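Side-chain contacts in membrane lipoprotein TpN32 (Treponema pallidum, PDB 1XS5), which binds L-methionine as a membrane lipoprotein of the NlpA family, probably for uptake of the amino acid: residues 23-28 with 216-221; 62-67 with 132-137. One frame throughout, in Å; residues are numbered along the deposited sequence.

Interaction 1 (23-28 with 216-221)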
# COMPACT_ATOMS: atom_id res chain seq x y z
N GLU A 23 -16.70 -14.75 4.25
CA GLU A 23 -17.31 -15.79 5.08
C GLU A 23 -18.07 -15.20 6.26
O GLU A 23 -19.19 -15.60 6.55
CB GLU A 23 -16.27 -16.74 5.62
CG GLU A 23 -15.49 -17.46 4.55
CD GLU A 23 -14.76 -18.65 5.13
OE1 GLU A 23 -14.51 -18.60 6.35
OE2 GLU A 23 -14.43 -19.61 4.38
N GLU A 24 -17.47 -14.23 6.93
CA GLU A 24 -18.09 -13.65 8.08
C GLU A 24 -19.38 -12.89 7.85
O GLU A 24 -20.32 -13.02 8.64
CB GLU A 24 -17.11 -12.72 8.81
CG GLU A 24 -15.99 -13.44 9.51
CD GLU A 24 -16.47 -14.39 10.62
OE1 GLU A 24 -17.41 -14.03 11.40
OE2 GLU A 24 -15.88 -15.49 10.70
N VAL A 25 -19.44 -12.08 6.80
CA VAL A 25 -20.65 -11.31 6.57
C VAL A 25 -21.76 -12.15 5.95
O VAL A 25 -22.95 -11.74 5.91
CB VAL A 25 -20.37 -10.06 5.74
CG1 VAL A 25 -19.37 -9.14 6.53
CG2 VAL A 25 -19.81 -10.44 4.35
N LYS A 26 -21.39 -13.34 5.49
CA LYS A 26 -22.37 -14.26 4.89
C LYS A 26 -23.36 -14.57 6.04
O LYS A 26 -24.58 -14.76 5.82
CB LYS A 26 -21.63 -15.52 4.42
CG LYS A 26 -22.51 -16.62 3.80
CD LYS A 26 -23.38 -16.07 2.69
CE LYS A 26 -23.97 -17.21 1.84
NZ LYS A 26 -24.75 -16.65 0.70
N LYS A 27 -22.84 -14.54 7.27
CA LYS A 27 -23.70 -14.82 8.43
C LYS A 27 -24.81 -13.80 8.60
O LYS A 27 -25.81 -14.08 9.25
CB LYS A 27 -22.87 -14.87 9.72
CG LYS A 27 -21.83 -15.96 9.77
CD LYS A 27 -21.00 -15.74 11.02
CE LYS A 27 -19.85 -16.70 11.14
NZ LYS A 27 -19.00 -16.33 12.33
N GLN A 28 -24.64 -12.60 8.04
CA GLN A 28 -25.66 -11.59 8.15
C GLN A 28 -26.38 -11.54 6.82
O GLN A 28 -27.06 -10.56 6.51
CB GLN A 28 -25.08 -10.20 8.43
CG GLN A 28 -24.21 -10.08 9.66
CD GLN A 28 -23.54 -8.70 9.73
OE1 GLN A 28 -22.35 -8.58 10.03
NE2 GLN A 28 -24.30 -7.66 9.43
N LEU A 216 -16.30 -3.75 7.33
CA LEU A 216 -15.27 -3.08 8.14
C LEU A 216 -15.06 -3.81 9.46
O LEU A 216 -13.92 -4.04 9.87
CB LEU A 216 -15.68 -1.64 8.45
CG LEU A 216 -14.79 -0.87 9.44
CD1 LEU A 216 -13.40 -0.64 8.84
CD2 LEU A 216 -15.49 0.47 9.82
N ARG A 217 -16.16 -4.19 10.12
CA ARG A 217 -16.06 -4.85 11.42
C ARG A 217 -15.36 -6.17 11.26
O ARG A 217 -14.57 -6.57 12.10
CB ARG A 217 -17.45 -5.09 12.05
CG ARG A 217 -18.13 -3.82 12.59
CD ARG A 217 -19.32 -4.18 13.50
NE ARG A 217 -20.32 -4.99 12.79
CZ ARG A 217 -21.27 -4.47 12.01
NH1 ARG A 217 -21.36 -3.16 11.85
NH2 ARG A 217 -22.12 -5.27 11.37
N ALA A 218 -15.62 -6.83 10.15
CA ALA A 218 -15.00 -8.12 9.88
C ALA A 218 -13.52 -7.97 9.56
O ALA A 218 -12.67 -8.83 9.92
CB ALA A 218 -15.74 -8.80 8.70
N LEU A 219 -13.17 -6.88 8.86
CA LEU A 219 -11.75 -6.73 8.50
C LEU A 219 -10.94 -6.36 9.74
O LEU A 219 -9.76 -6.71 9.86
CB LEU A 219 -11.60 -5.67 7.39
CG LEU A 219 -11.99 -6.17 5.97
CD1 LEU A 219 -11.94 -5.02 4.98
CD2 LEU A 219 -11.05 -7.25 5.54
N CYS A 220 -11.58 -5.70 10.69
CA CYS A 220 -10.88 -5.29 11.91
C CYS A 220 -11.09 -6.23 13.09
O CYS A 220 -10.69 -5.91 14.22
CB CYS A 220 -11.36 -3.93 12.30
SG CYS A 220 -10.96 -2.71 11.08
N GLY A 221 -11.71 -7.37 12.83
CA GLY A 221 -12.02 -8.28 13.89
C GLY A 221 -10.94 -9.21 14.35
O GLY A 221 -9.88 -9.37 13.71

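Interaction 2 (62-67 with 132-137). With MET (methionine), chain B.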
# COMPACT_ATOMS: atom_id res chain seq x y z
N HIS A 62 -2.83 8.11 -0.60
CA HIS A 62 -3.10 7.72 -1.99
C HIS A 62 -4.53 8.14 -2.39
O HIS A 62 -4.74 8.66 -3.47
CB HIS A 62 -2.90 6.21 -2.17
CG HIS A 62 -3.10 5.75 -3.58
ND1 HIS A 62 -4.33 5.40 -4.07
CD2 HIS A 62 -2.24 5.67 -4.61
CE1 HIS A 62 -4.22 5.11 -5.36
NE2 HIS A 62 -2.96 5.27 -5.71
N MET A 63 -5.49 7.89 -1.52
CA MET A 63 -6.89 8.24 -1.72
C MET A 63 -7.01 9.76 -1.89
O MET A 63 -7.74 10.26 -2.78
CB MET A 63 -7.69 7.79 -0.49
CG MET A 63 -9.19 7.93 -0.67
SD MET A 63 -10.08 7.73 0.87
CE MET A 63 -9.61 9.27 1.77
N GLN A 64 -6.30 10.50 -1.04
CA GLN A 64 -6.31 11.97 -1.13
C GLN A 64 -5.75 12.44 -2.44
O GLN A 64 -6.33 13.33 -3.07
CB GLN A 64 -5.53 12.60 0.05
CG GLN A 64 -6.31 12.39 1.35
CD GLN A 64 -5.56 12.78 2.61
OE1 GLN A 64 -4.33 12.78 2.64
NE2 GLN A 64 -6.32 13.10 3.68
N GLN A 65 -4.65 11.83 -2.87
CA GLN A 65 -4.08 12.18 -4.16
C GLN A 65 -5.14 11.95 -5.24
O GLN A 65 -5.35 12.81 -6.11
CB GLN A 65 -2.84 11.30 -4.43
CG GLN A 65 -1.90 11.75 -5.58
CD GLN A 65 -2.50 11.62 -6.98
OE1 GLN A 65 -3.20 10.64 -7.31
NE2 GLN A 65 -2.22 12.61 -7.84
N PHE A 66 -5.82 10.80 -5.20
CA PHE A 66 -6.84 10.53 -6.22
C PHE A 66 -7.96 11.58 -6.18
O PHE A 66 -8.39 12.06 -7.23
CB PHE A 66 -7.47 9.14 -6.07
CG PHE A 66 -8.67 8.91 -6.95
CD1 PHE A 66 -8.52 8.42 -8.24
CD2 PHE A 66 -9.97 9.21 -6.49
CE1 PHE A 66 -9.65 8.21 -9.07
CE2 PHE A 66 -11.10 9.00 -7.29
CZ PHE A 66 -10.94 8.51 -8.59
N ASN A 67 -8.47 11.89 -4.99
CA ASN A 67 -9.52 12.91 -4.87
C ASN A 67 -9.10 14.25 -5.51
O ASN A 67 -9.88 14.88 -6.23
CB ASN A 67 -9.89 13.15 -3.41
CG ASN A 67 -10.75 12.05 -2.83
OD1 ASN A 67 -11.36 11.28 -3.56
ND2 ASN A 67 -10.83 11.98 -1.52
N SER A 132 8.17 20.20 0.74
CA SER A 132 7.78 19.13 -0.19
C SER A 132 6.36 18.57 -0.16
O SER A 132 5.74 18.35 -1.21
CB SER A 132 8.76 17.96 -0.07
OG SER A 132 10.08 18.42 -0.29
N GLY A 133 5.85 18.32 1.03
CA GLY A 133 4.50 17.82 1.15
C GLY A 133 4.32 16.33 0.97
O GLY A 133 5.26 15.58 0.71
N LEU A 134 3.08 15.91 1.08
CA LEU A 134 2.70 14.52 1.00
C LEU A 134 2.90 13.87 -0.38
O LEU A 134 3.02 12.66 -0.48
CB LEU A 134 1.23 14.42 1.48
CG LEU A 134 0.65 13.11 2.01
CD1 LEU A 134 1.43 12.63 3.23
CD2 LEU A 134 -0.82 13.33 2.38
N PHE A 135 2.93 14.68 -1.44
CA PHE A 135 3.09 14.15 -2.81
C PHE A 135 4.43 14.48 -3.49
O PHE A 135 4.53 14.55 -4.73
CB PHE A 135 1.91 14.59 -3.69
CG PHE A 135 0.58 14.33 -3.06
CD1 PHE A 135 0.33 13.11 -2.43
CD2 PHE A 135 -0.38 15.33 -3.00
CE1 PHE A 135 -0.84 12.89 -1.73
CE2 PHE A 135 -1.58 15.11 -2.29
CZ PHE A 135 -1.80 13.88 -1.66
N ALA A 136 5.46 14.67 -2.67
CA ALA A 136 6.80 15.00 -3.11
C ALA A 136 7.35 13.98 -4.13
O ALA A 136 7.03 12.77 -4.05
CB ALA A 136 7.73 15.07 -1.88
N THR A 137 8.16 14.46 -5.08
CA THR A 137 8.78 13.55 -6.05
C THR A 137 10.28 13.75 -6.11
O THR A 137 10.84 14.53 -5.38
CB THR A 137 8.22 13.75 -7.49
OG1 THR A 137 8.46 15.10 -7.89
CG2 THR A 137 6.73 13.41 -7.55
N MET B . -0.64 -1.92 -0.01
CA MET B . 0.07 -0.66 -0.43
C MET B . 1.02 -0.10 0.65
O MET B . 2.18 0.26 0.32
CB MET B . -0.96 0.44 -0.78
CG MET B . -0.31 1.61 -1.48
SD MET B . -1.45 2.96 -1.89
CE MET B . -2.21 2.23 -3.40
OXT MET B . 0.59 -0.02 1.83

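Interaction 1 (23-28 with 216-221)
Ala-218 CB packs against Glu-24 CB (4.2 Å) and Val-25 CG1 (4.2 Å) where helix 210-219 passes helix 14-26, so a single methyl group serves two neighbouring residues. Alanine suits the place because its short side chain lets the backbones draw near, with Glu-24 CA and Ala-218 CA 6.6 Å apart. Val-25 is buried and fills the inner side, where it also rests on Ala-214, Ile-30 and Leu-32; a compact branched residue fits between helix and sheet. Helix 14-26 is the connection of a beta-alpha-beta crossover joining the parallel neighbours 3-9 and 30-36, and helix 210-219 packs beside it, with Leu-219 settling on Leu-17, Leu-18 and Ala-21. Toward solvent the fit is looser and polar. Arg-217 reaches across after a bend at chi3 (-58°), bringing NH2 to 3.6 Å from Gln-28 OE1. The amide lies at the edge of the guanidinium, the two planes 24° apart, a loose polar approach between two exposed side chains. Glu-24 gives this contact its CB alone: its carboxylate is turned to other partners, OE1 forming a salt bridge with Lys-27 NZ at 2.9 Å, met on the syn side but 29° out of the carboxylate plane, while OE2 forms another with Arg-223.

Interaction 2 (62-67 with 132-137)
The amide of Gln-65 sends NE2 to a hydrogen bond with Glu-69 OE1, one turn further along helix 60-70, and this leaves the aliphatic base of the same side chain to meet Phe-135. In the two-lobed fold of a periplasmic binding protein, the helix belongs to one lobe and the loop 132-137 to the other, so the contact spans the mouth of the cleft that holds methionine. Gln-65 CB stands over a face of the Phe-135 ring in a CH-pi contact, 4.1 Å from the centroid and 28° off the normal. With chi1 at -166° CG lies anti to the backbone N, and a bend at chi2 then carries the amide off, nearly perpendicular to the ring. The ring also reaches the helix backbone, CZ coming 3.7 Å from Gln-65 N. Leu-134 CB covers the opposite face, offset toward the rim, and Leu-134 CD2 touches Gln-64 OE1 at 3.6 Å. A type I turn from Gly-133 to Ala-136 offers both apolar side chains to the helix; glycine suits its start, where phi is positive, and its carbonyl oxygen accepts a hydrogen bond from Arg-118. On the pocket side of the helix, His-62 points away from the loop. Its ring is held by a hydrogen bond from ND1 to Gln-58 OE1, and the flat surface suits a thioether: the ligand's CE sits 3.6 Å above the plane, over the centre of the imidazole.

Interaction 1 stays within one lobe, joining two of its helices, whereas interaction 2 reaches from that lobe to the other. Their centres are 31 Å apart and their nearest atoms about 12 Å, with no direct touch. Along the chain, residues 62-67 and 132-137 both fall between the two segments of interaction 1. Only interaction 2 includes a residue of the methionine pocket, His-62; Leu-219, in segment 216-221 but not part of the contact itself, has its CD1 12.7 Å from the ligand N. Contact 62-67 with 132-137 is thus consistent with a closed cleft around methionine, and contact 23-28 with 216-221 lies at the lobe's surface.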